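Local atomic coordinates of shikimate dehydrogenase (NADP(+)) (Thermus thermophilus, PDB entry 2D5C), a protein that catalyses the reversible NADPH-linked reduction of 3-dehydroshikimate to shikimate, a step in chorismate and aromatic amino acid biosynthesis, working as a homodimer. Residues A[18-23]-A[241-246]; A[32-37]-A[52-57]; A[194-199]-A[215-220]. One frame throughout, in Å; residues are numbered along the deposited sequence.

Contact 1 of 3, residues A[18-23]-A[241-246]; sequences AMHAFA and RLWTGL. With SO4 (sulfate ion), chain F.
His20 and Trp243 make this contact by themselves: the imidazole of helix 16-26 reaches the indole near the end of helix 229-244, with His20 NE2 4.0 Å from Trp243 CZ3. The two side chains cross at about a right angle, an oblique pair with planes inclined by 46° and ring centroids 5.8 Å apart. The touch is light, burying 60 Å² in all; the close packing lies in the buried surroundings. His20 stacks on Tyr33, touches Phe240 and is hydrogen-bonded through ND1 to Ser16 O and through NE2 to Gly236 O; Trp243 stacks on Phe4 and is hydrogen-bonded through NE1 to Val87 O. A ring with polar nitrogens suits both places: it stacks on another ring while its nitrogens reach carbonyl oxygens.

Arg241 marks the exposed side. Its chain folds at chi3 (60°), which brings NE 3.1 Å from sulfate O1 in a bent bond (138°), while sulfate O3 lies over one face of the guanidinium. The sulfate, probably from the crystallisation liquor, lies where the subunits meet and also bonds Glu91 N of the second subunit. Beyond, Leu246 N returns to Thr244 OG1 at 3.0 Å, an ST turn where the helix stops and Gly245 takes positive phi. The arrangement belongs to the shikimate-binding domain, where helix 229-244, from the C-terminal part of the chain, packs back beside helix 16-26, near the shikimate-binding residues Ser16 and Gln235.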
loop_
_atom_site.group_PDB
_atom_site.type_symbol
_atom_site.label_atom_id
_atom_site.label_comp_id
_atom_site.label_asym_id
_atom_site.label_seq_id
_atom_site.Cartn_x
_atom_site.Cartn_y
_atom_site.Cartn_z
ATOM N N ALA A 18 -16.421 14.110 -5.713
ATOM C CA ALA A 18 -16.439 15.441 -5.103
ATOM C C ALA A 18 -15.656 15.483 -3.790
ATOM O O ALA A 18 -14.923 16.434 -3.514
ATOM C CB ALA A 18 -17.885 15.890 -4.867
ATOM N N MET A 19 -15.805 14.451 -2.970
ATOM C CA MET A 19 -15.096 14.423 -1.694
ATOM C C MET A 19 -13.586 14.363 -1.863
ATOM O O MET A 19 -12.845 15.054 -1.172
ATOM C CB MET A 19 -15.498 13.202 -0.863
ATOM C CG MET A 19 -16.904 13.220 -0.312
ATOM S SD MET A 19 -17.049 11.939 0.956
ATOM C CE MET A 19 -16.912 10.433 -0.028
ATOM N N HIS A 20 -13.137 13.505 -2.768
ATOM C CA HIS A 20 -11.688 13.356 -2.885
ATOM C C HIS A 20 -11.062 14.468 -3.736
ATOM O O HIS A 20 -9.885 14.784 -3.625
ATOM C CB HIS A 20 -11.397 11.993 -3.516
ATOM C CG HIS A 20 -11.654 10.906 -2.504
ATOM N ND1 HIS A 20 -12.856 10.297 -2.354
ATOM C CD2 HIS A 20 -10.758 10.352 -1.584
ATOM C CE1 HIS A 20 -12.686 9.396 -1.367
ATOM N NE2 HIS A 20 -11.440 9.408 -0.887
ATOM N N ALA A 21 -11.842 15.156 -4.565
ATOM C CA ALA A 21 -11.304 16.296 -5.296
ATOM C C ALA A 21 -10.922 17.281 -4.201
ATOM O O ALA A 21 -9.866 17.913 -4.252
ATOM C CB ALA A 21 -12.369 16.893 -6.215
ATOM N N PHE A 22 -11.786 17.397 -3.193
ATOM C CA PHE A 22 -11.506 18.268 -2.063
ATOM C C PHE A 22 -10.257 17.757 -1.341
ATOM O O PHE A 22 -9.364 18.527 -0.999
ATOM C CB PHE A 22 -12.664 18.275 -1.060
ATOM C CG PHE A 22 -12.271 18.788 0.296
ATOM C CD1 PHE A 22 -12.076 20.151 0.511
ATOM C CD2 PHE A 22 -11.998 17.901 1.337
ATOM C CE1 PHE A 22 -11.614 20.622 1.732
ATOM C CE2 PHE A 22 -11.531 18.362 2.565
ATOM C CZ PHE A 22 -11.337 19.724 2.765
ATOM N N ALA A 23 -10.207 16.452 -1.101
ATOM C CA ALA A 23 -9.070 15.878 -0.391
ATOM C C ALA A 23 -7.749 16.249 -1.066
ATOM O O ALA A 23 -6.818 16.716 -0.415
ATOM C CB ALA A 23 -9.216 14.340 -0.310
ATOM N N ARG A 241 -6.000 8.008 3.345
ATOM C CA ARG A 241 -4.806 7.848 4.150
ATOM C C ARG A 241 -4.168 6.505 3.823
ATOM O O ARG A 241 -2.951 6.396 3.797
ATOM C CB ARG A 241 -5.118 7.939 5.651
ATOM C CG ARG A 241 -3.867 7.923 6.519
ATOM C CD ARG A 241 -4.210 8.076 7.985
ATOM N NE ARG A 241 -5.075 6.999 8.446
ATOM C CZ ARG A 241 -5.653 6.960 9.644
ATOM N NH1 ARG A 241 -5.462 7.947 10.514
ATOM N NH2 ARG A 241 -6.419 5.926 9.972
ATOM N N LEU A 242 -4.977 5.471 3.582
ATOM C CA LEU A 242 -4.390 4.176 3.223
ATOM C C LEU A 242 -3.584 4.326 1.939
ATOM O O LEU A 242 -2.478 3.801 1.825
ATOM C CB LEU A 242 -5.462 3.105 2.991
ATOM C CG LEU A 242 -6.278 2.615 4.183
ATOM C CD1 LEU A 242 -7.233 1.530 3.720
ATOM C CD2 LEU A 242 -5.359 2.089 5.263
ATOM N N TRP A 243 -4.139 5.049 0.968
ATOM C CA TRP A 243 -3.462 5.235 -0.308
ATOM C C TRP A 243 -2.218 6.119 -0.281
ATOM O O TRP A 243 -1.258 5.846 -0.993
ATOM C CB TRP A 243 -4.417 5.839 -1.346
ATOM C CG TRP A 243 -5.598 5.003 -1.670
ATOM C CD1 TRP A 243 -5.656 3.632 -1.737
ATOM C CD2 TRP A 243 -6.907 5.478 -1.998
ATOM N NE1 TRP A 243 -6.929 3.230 -2.083
ATOM C CE2 TRP A 243 -7.716 4.344 -2.249
ATOM C CE3 TRP A 243 -7.476 6.758 -2.108
ATOM C CZ2 TRP A 243 -9.066 4.448 -2.599
ATOM C CZ3 TRP A 243 -8.831 6.862 -2.462
ATOM C CH2 TRP A 243 -9.605 5.713 -2.700
ATOM N N THR A 244 -2.228 7.170 0.536
ATOM C CA THR A 244 -1.115 8.127 0.549
ATOM C C THR A 244 -0.327 8.321 1.839
ATOM O O THR A 244 0.783 8.856 1.804
ATOM C CB THR A 244 -1.620 9.528 0.196
ATOM O OG1 THR A 244 -2.485 9.985 1.251
ATOM C CG2 THR A 244 -2.398 9.511 -1.102
ATOM N N GLY A 245 -0.913 7.929 2.968
ATOM C CA GLY A 245 -0.266 8.132 4.246
ATOM C C GLY A 245 -0.712 9.472 4.822
ATOM O O GLY A 245 -0.286 9.869 5.899
ATOM N N LEU A 246 -1.585 10.168 4.098
ATOM C CA LEU A 246 -2.084 11.474 4.540
ATOM C C LEU A 246 -3.580 11.422 4.826
ATOM O O LEU A 246 -4.331 10.822 4.067
ATOM C CB LEU A 246 -1.819 12.530 3.460
ATOM C CG LEU A 246 -0.348 12.828 3.138
ATOM C CD1 LEU A 246 -0.257 13.726 1.921
ATOM C CD2 LEU A 246 0.309 13.473 4.339
HETATM S S SO4 F . -3.385 3.685 8.264
HETATM O O1 SO4 F . -4.118 4.399 7.007
HETATM O O2 SO4 F . -2.358 2.859 7.663
HETATM O O3 SO4 F . -2.905 4.589 9.076
HETATM O O4 SO4 F . -4.419 2.843 8.813
#

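Contact 2 of 3, residues A[32-37]-A[52-57]; sequences SYEAWD and RAFRGV
Glu34 and Trp36 stand on edge strand 31-37, whereas Phe54 is the first residue to leave helical angles after helix 43-53, two residues before strand 56-59, and strand 2-8 separates the two strands in the sheet. The side chains bridge that gap. Trp36 swings its CG anti to the backbone N (chi1 -166°), and the outer rim of its indole reaches Phe54, with Trp36 CZ3 3.7 Å from Phe54 CE1. Phe54 CE1 sits near the indole plane, at its edge; the two ring planes differ by 35°, a slanted pair. Glu34, extended beyond CG, brings OE2 to the edge of the Phe54 ring, in its plane and 3.6 Å from CZ. Phe54 also packs on Ala5 and Trp36 on Leu7, both of the intervening strand, and Arg46 adds a cation-pi contact to the indole. Strand 31-37, helix 43-53 and strand 56-59 form a beta-alpha-beta crossover that passes strand 2-8, with Phe54 at its helix-to-strand turn. With an alanine in place of Phe54, the rim of Trp36 would probably lose its aromatic neighbour and Glu34 OE2 the C-H edge it meets. The carboxylate oxygen faces that C-H rim, whose partial positive charge is likely to make a weakly attractive contact that tolerates exposure to water.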
loop_
_atom_site.group_PDB
_atom_site.type_symbol
_atom_site.label_atom_id
_atom_site.label_comp_id
_atom_site.label_asym_id
_atom_site.label_seq_id
_atom_site.Cartn_x
_atom_site.Cartn_y
_atom_site.Cartn_z
ATOM N N SER A 32 -6.579 12.807 -9.692
ATOM C CA SER A 32 -7.970 12.759 -10.094
ATOM C C SER A 32 -8.645 11.577 -9.429
ATOM O O SER A 32 -7.984 10.639 -8.994
ATOM C CB SER A 32 -8.077 12.623 -11.613
ATOM O OG SER A 32 -7.367 11.481 -12.065
ATOM N N TYR A 33 -9.968 11.646 -9.359
ATOM C CA TYR A 33 -10.798 10.606 -8.768
ATOM C C TYR A 33 -12.069 10.602 -9.612
ATOM O O TYR A 33 -12.895 11.514 -9.508
ATOM C CB TYR A 33 -11.131 10.950 -7.308
ATOM C CG TYR A 33 -11.860 9.848 -6.567
ATOM C CD1 TYR A 33 -13.140 9.449 -6.951
ATOM C CD2 TYR A 33 -11.248 9.171 -5.503
ATOM C CE1 TYR A 33 -13.799 8.398 -6.302
ATOM C CE2 TYR A 33 -11.894 8.118 -4.845
ATOM C CZ TYR A 33 -13.168 7.738 -5.252
ATOM O OH TYR A 33 -13.818 6.691 -4.627
ATOM N N GLU A 34 -12.209 9.577 -10.448
ATOM C CA GLU A 34 -13.350 9.433 -11.346
ATOM C C GLU A 34 -14.294 8.297 -10.950
ATOM O O GLU A 34 -13.937 7.412 -10.166
ATOM C CB GLU A 34 -12.848 9.161 -12.766
ATOM C CG GLU A 34 -11.990 7.895 -12.851
ATOM C CD GLU A 34 -11.800 7.377 -14.265
ATOM O OE1 GLU A 34 -12.810 7.056 -14.927
ATOM O OE2 GLU A 34 -10.637 7.282 -14.710
ATOM N N ALA A 35 -15.501 8.334 -11.505
ATOM C CA ALA A 35 -16.499 7.299 -11.275
ATOM C C ALA A 35 -16.449 6.431 -12.528
ATOM O O ALA A 35 -16.643 6.931 -13.634
ATOM C CB ALA A 35 -17.879 7.919 -11.116
ATOM N N TRP A 36 -16.177 5.140 -12.363
ATOM C CA TRP A 36 -16.077 4.231 -13.501
ATOM C C TRP A 36 -17.098 3.109 -13.383
ATOM O O TRP A 36 -16.919 2.180 -12.596
ATOM C CB TRP A 36 -14.664 3.644 -13.562
ATOM C CG TRP A 36 -14.301 2.954 -14.844
ATOM C CD1 TRP A 36 -15.138 2.618 -15.872
ATOM C CD2 TRP A 36 -12.999 2.495 -15.226
ATOM N NE1 TRP A 36 -14.437 1.980 -16.866
ATOM C CE2 TRP A 36 -13.124 1.890 -16.494
ATOM C CE3 TRP A 36 -11.739 2.534 -14.616
ATOM C CZ2 TRP A 36 -12.034 1.329 -17.166
ATOM C CZ3 TRP A 36 -10.655 1.976 -15.286
ATOM C CH2 TRP A 36 -10.812 1.381 -16.548
ATOM N N ASP A 37 -18.166 3.195 -14.171
ATOM C CA ASP A 37 -19.215 2.180 -14.138
ATOM C C ASP A 37 -18.615 0.803 -14.381
ATOM O O ASP A 37 -18.020 0.546 -15.433
ATOM C CB ASP A 37 -20.279 2.472 -15.198
ATOM C CG ASP A 37 -21.496 1.579 -15.057
ATOM O OD1 ASP A 37 -22.272 1.780 -14.099
ATOM O OD2 ASP A 37 -21.671 0.671 -15.898
ATOM N N ARG A 52 -2.500 -1.558 -13.365
ATOM C CA ARG A 52 -1.594 -0.783 -14.205
ATOM C C ARG A 52 -1.710 0.736 -14.138
ATOM O O ARG A 52 -0.695 1.437 -14.232
ATOM C CB ARG A 52 -1.764 -1.198 -15.671
ATOM C CG ARG A 52 -1.653 -2.683 -15.959
ATOM C CD ARG A 52 -2.103 -2.961 -17.391
ATOM N NE ARG A 52 -2.105 -4.384 -17.727
ATOM C CZ ARG A 52 -1.010 -5.122 -17.896
ATOM N NH1 ARG A 52 0.194 -4.575 -17.763
ATOM N NH2 ARG A 52 -1.119 -6.410 -18.198
ATOM N N ALA A 53 -2.921 1.255 -13.965
ATOM C CA ALA A 53 -3.091 2.702 -13.987
ATOM C C ALA A 53 -3.705 3.449 -12.807
ATOM O O ALA A 53 -3.912 4.656 -12.907
ATOM C CB ALA A 53 -3.837 3.085 -15.266
ATOM N N PHE A 54 -3.997 2.773 -11.698
ATOM C CA PHE A 54 -4.570 3.477 -10.548
ATOM C C PHE A 54 -3.808 3.189 -9.273
ATOM O O PHE A 54 -3.359 2.066 -9.062
ATOM C CB PHE A 54 -6.035 3.089 -10.333
ATOM C CG PHE A 54 -6.951 3.582 -11.409
ATOM C CD1 PHE A 54 -6.912 3.022 -12.678
ATOM C CD2 PHE A 54 -7.831 4.634 -11.162
ATOM C CE1 PHE A 54 -7.742 3.503 -13.698
ATOM C CE2 PHE A 54 -8.663 5.124 -12.169
ATOM C CZ PHE A 54 -8.618 4.558 -13.439
ATOM N N ARG A 55 -3.665 4.210 -8.425
ATOM C CA ARG A 55 -2.974 4.023 -7.147
ATOM C C ARG A 55 -3.922 3.323 -6.181
ATOM O O ARG A 55 -3.494 2.574 -5.307
ATOM C CB ARG A 55 -2.563 5.368 -6.555
ATOM C CG ARG A 55 -2.156 5.315 -5.089
ATOM C CD ARG A 55 -0.887 4.500 -4.859
ATOM N NE ARG A 55 -0.401 4.678 -3.496
ATOM C CZ ARG A 55 0.733 4.167 -3.028
ATOM N NH1 ARG A 55 1.517 3.439 -3.818
ATOM N NH2 ARG A 55 1.083 4.374 -1.762
ATOM N N GLY A 56 -5.212 3.596 -6.335
ATOM C CA GLY A 56 -6.208 2.985 -5.476
ATOM C C GLY A 56 -7.606 3.239 -5.987
ATOM O O GLY A 56 -7.834 4.139 -6.796
ATOM N N VAL A 57 -8.547 2.423 -5.535
ATOM C CA VAL A 57 -9.934 2.596 -5.938
ATOM C C VAL A 57 -10.818 2.191 -4.792
ATOM O O VAL A 57 -10.412 1.414 -3.920
ATOM C CB VAL A 57 -10.335 1.711 -7.157
ATOM C CG1 VAL A 57 -9.518 2.075 -8.378
ATOM C CG2 VAL A 57 -10.178 0.221 -6.807
#

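Contact 3 of 3, residues A[194-199]-A[215-220]; sequences ELFPEE and LREAKA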
loop_
_atom_site.group_PDB
_atom_site.type_symbol
_atom_site.label_atom_id
_atom_site.label_comp_id
_atom_site.label_asym_id
_atom_site.label_seq_id
_atom_site.Cartn_x
_atom_site.Cartn_y
_atom_site.Cartn_z
ATOM N N GLU A 194 -44.346 1.639 13.725
ATOM C CA GLU A 194 -44.647 1.106 15.053
ATOM C C GLU A 194 -43.570 0.192 15.643
ATOM O O GLU A 194 -43.683 -0.217 16.804
ATOM C CB GLU A 194 -45.986 0.355 15.041
ATOM C CG GLU A 194 -46.057 -0.819 14.063
ATOM C CD GLU A 194 -47.287 -1.696 14.289
ATOM O OE1 GLU A 194 -48.292 -1.189 14.837
ATOM O OE2 GLU A 194 -47.256 -2.890 13.911
ATOM N N LEU A 195 -42.538 -0.142 14.863
ATOM C CA LEU A 195 -41.474 -1.008 15.380
ATOM C C LEU A 195 -40.254 -0.217 15.853
ATOM O O LEU A 195 -39.285 -0.790 16.366
ATOM C CB LEU A 195 -41.060 -2.049 14.332
ATOM C CG LEU A 195 -42.143 -3.079 13.970
ATOM C CD1 LEU A 195 -41.533 -4.173 13.089
ATOM C CD2 LEU A 195 -42.731 -3.688 15.230
ATOM N N PHE A 196 -40.298 1.100 15.686
ATOM C CA PHE A 196 -39.191 1.937 16.151
ATOM C C PHE A 196 -39.205 2.017 17.678
ATOM O O PHE A 196 -40.273 1.943 18.297
ATOM C CB PHE A 196 -39.308 3.379 15.628
ATOM C CG PHE A 196 -38.856 3.568 14.197
ATOM C CD1 PHE A 196 -39.650 3.145 13.135
ATOM C CD2 PHE A 196 -37.638 4.182 13.914
ATOM C CE1 PHE A 196 -39.240 3.333 11.812
ATOM C CE2 PHE A 196 -37.214 4.377 12.588
ATOM C CZ PHE A 196 -38.016 3.953 11.540
ATOM N N PRO A 197 -38.024 2.157 18.309
ATOM C CA PRO A 197 -37.971 2.261 19.772
ATOM C C PRO A 197 -38.424 3.688 20.135
ATOM O O PRO A 197 -38.321 4.584 19.299
ATOM C CB PRO A 197 -36.500 2.024 20.069
ATOM C CG PRO A 197 -35.819 2.725 18.906
ATOM C CD PRO A 197 -36.664 2.160 17.739
ATOM N N GLU A 198 -38.951 3.897 21.347
ATOM C CA GLU A 198 -39.414 5.239 21.747
ATOM C C GLU A 198 -38.246 6.110 22.242
ATOM O O GLU A 198 -38.418 7.297 22.537
ATOM C CB GLU A 198 -40.511 5.161 22.829
ATOM C CG GLU A 198 -41.807 4.399 22.484
ATOM C CD GLU A 198 -42.733 5.122 21.514
ATOM O OE1 GLU A 198 -42.841 6.377 21.548
ATOM O OE2 GLU A 198 -43.377 4.391 20.731
ATOM N N GLU A 199 -37.058 5.514 22.338
ATOM C CA GLU A 199 -35.868 6.253 22.762
ATOM C C GLU A 199 -34.584 5.634 22.213
ATOM O O GLU A 199 -34.501 4.424 22.010
ATOM C CB GLU A 199 -35.776 6.316 24.289
ATOM C CG GLU A 199 -35.282 5.029 24.936
ATOM C CD GLU A 199 -34.840 5.232 26.379
ATOM O OE1 GLU A 199 -35.697 5.165 27.281
ATOM O OE2 GLU A 199 -33.631 5.460 26.611
ATOM N N LEU A 215 -35.148 7.895 8.384
ATOM C CA LEU A 215 -34.610 8.920 9.275
ATOM C C LEU A 215 -35.677 9.898 9.735
ATOM O O LEU A 215 -35.662 10.337 10.879
ATOM C CB LEU A 215 -33.469 9.695 8.609
ATOM C CG LEU A 215 -32.117 8.968 8.534
ATOM C CD1 LEU A 215 -31.131 9.838 7.774
ATOM C CD2 LEU A 215 -31.595 8.670 9.942
ATOM N N ARG A 216 -36.590 10.251 8.838
ATOM C CA ARG A 216 -37.661 11.166 9.208
ATOM C C ARG A 216 -38.556 10.500 10.247
ATOM O O ARG A 216 -39.031 11.149 11.173
ATOM C CB ARG A 216 -38.466 11.573 7.966
ATOM C CG ARG A 216 -37.715 12.515 7.028
ATOM C CD ARG A 216 -38.411 12.616 5.667
ATOM N NE ARG A 216 -37.758 13.542 4.744
ATOM C CZ ARG A 216 -37.954 14.863 4.738
ATOM N NH1 ARG A 216 -38.781 15.421 5.611
ATOM N NH2 ARG A 216 -37.344 15.629 3.841
ATOM N N GLU A 217 -38.781 9.198 10.107
ATOM C CA GLU A 217 -39.601 8.478 11.075
ATOM C C GLU A 217 -38.889 8.445 12.420
ATOM O O GLU A 217 -39.503 8.650 13.471
ATOM C CB GLU A 217 -39.839 7.040 10.613
ATOM C CG GLU A 217 -40.827 6.926 9.481
ATOM C CD GLU A 217 -40.898 5.508 8.936
ATOM O OE1 GLU A 217 -39.824 4.906 8.757
ATOM O OE2 GLU A 217 -42.013 5.004 8.688
ATOM N N ALA A 218 -37.591 8.165 12.380
ATOM C CA ALA A 218 -36.805 8.084 13.605
ATOM C C ALA A 218 -36.779 9.435 14.323
ATOM O O ALA A 218 -36.957 9.503 15.542
ATOM C CB ALA A 218 -35.382 7.630 13.287
ATOM N N LYS A 219 -36.556 10.508 13.574
ATOM C CA LYS A 219 -36.511 11.819 14.206
ATOM C C LYS A 219 -37.871 12.163 14.830
ATOM O O LYS A 219 -37.939 12.613 15.975
ATOM C CB LYS A 219 -36.083 12.877 13.187
ATOM C CG LYS A 219 -35.911 14.261 13.767
ATOM C CD LYS A 219 -35.020 15.127 12.880
ATOM C CE LYS A 219 -35.599 15.305 11.490
ATOM N NZ LYS A 219 -34.703 16.129 10.629
ATOM N N ALA A 220 -38.954 11.920 14.096
ATOM C CA ALA A 220 -40.296 12.206 14.615
ATOM C C ALA A 220 -40.680 11.346 15.821
ATOM O O ALA A 220 -41.552 11.730 16.628
ATOM C CB ALA A 220 -41.331 12.020 13.499
#
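The Phe196 ring receives Glu217 and Ala218 at a slant, so that neither partner lies squarely on a face or at an edge. Glu217 OE1 is 3.5 Å from both Phe196 CZ and Phe196 CE1, spanning one bond of the ring, and its carboxylate plane is turned 72° from that of the phenyl. Ala218 approaches the neighbouring part of the ring, with CB 3.8 Å from Phe196 CE2. The phenyl gets there with its CG anti to the carbonyl carbon (chi1 -79°), pointing from the loop toward the helix, and the backbones stay well apart, the two CA atoms of Phe196 and Ala218 lying 7.1 Å from each other.

The loop leads into strand 201-204 of the parallel Rossmann-type sheet, and helix 213-220 is the connection of the beta-alpha-beta unit that joins this strand to its neighbour 224-226. Ala218 suits a place between loop and sheet: its methyl is small enough to touch Phe196 while also packing on Ala202 and Val225. A phenyl ring is broad enough to touch Leu191 and, with planes at about 45°, Phe214 as well as the helix. Glu217 meets the ring with both its aliphatic base and its carboxylate. Its CB is 3.7 Å from Phe196 CZ, an apolar touch; OE1, the oxygen that lies against the ring, is held by a hydrogen bond with Ser189 OG, while OE2 makes a long, weak ion pair with Arg213 NH2.

How the contacts relate
Contacts 1 and 2 are neighbours, their centres 12 Å apart, and they meet directly: Arg55 NH2 lies 2.9 Å from Trp243 O, a probable hydrogen bond, and Tyr33 CE2 packs 3.4 Å from His20 ND1. Through these touches helices 16-26 and 229-244 are joined to the sheet of the substrate-binding domain, near the bound shikimate, which is about 7 Å from the His20 side chain and about 11 Å from that of Trp36. Contact 3 is on the other side of the chain's centre, in the nucleotide-binding part and away from the annotated sites; its centre is 35 Å from contact 1 and 39 Å from contact 2. In sequence, 18-23 and 241-246 bracket both other contacts.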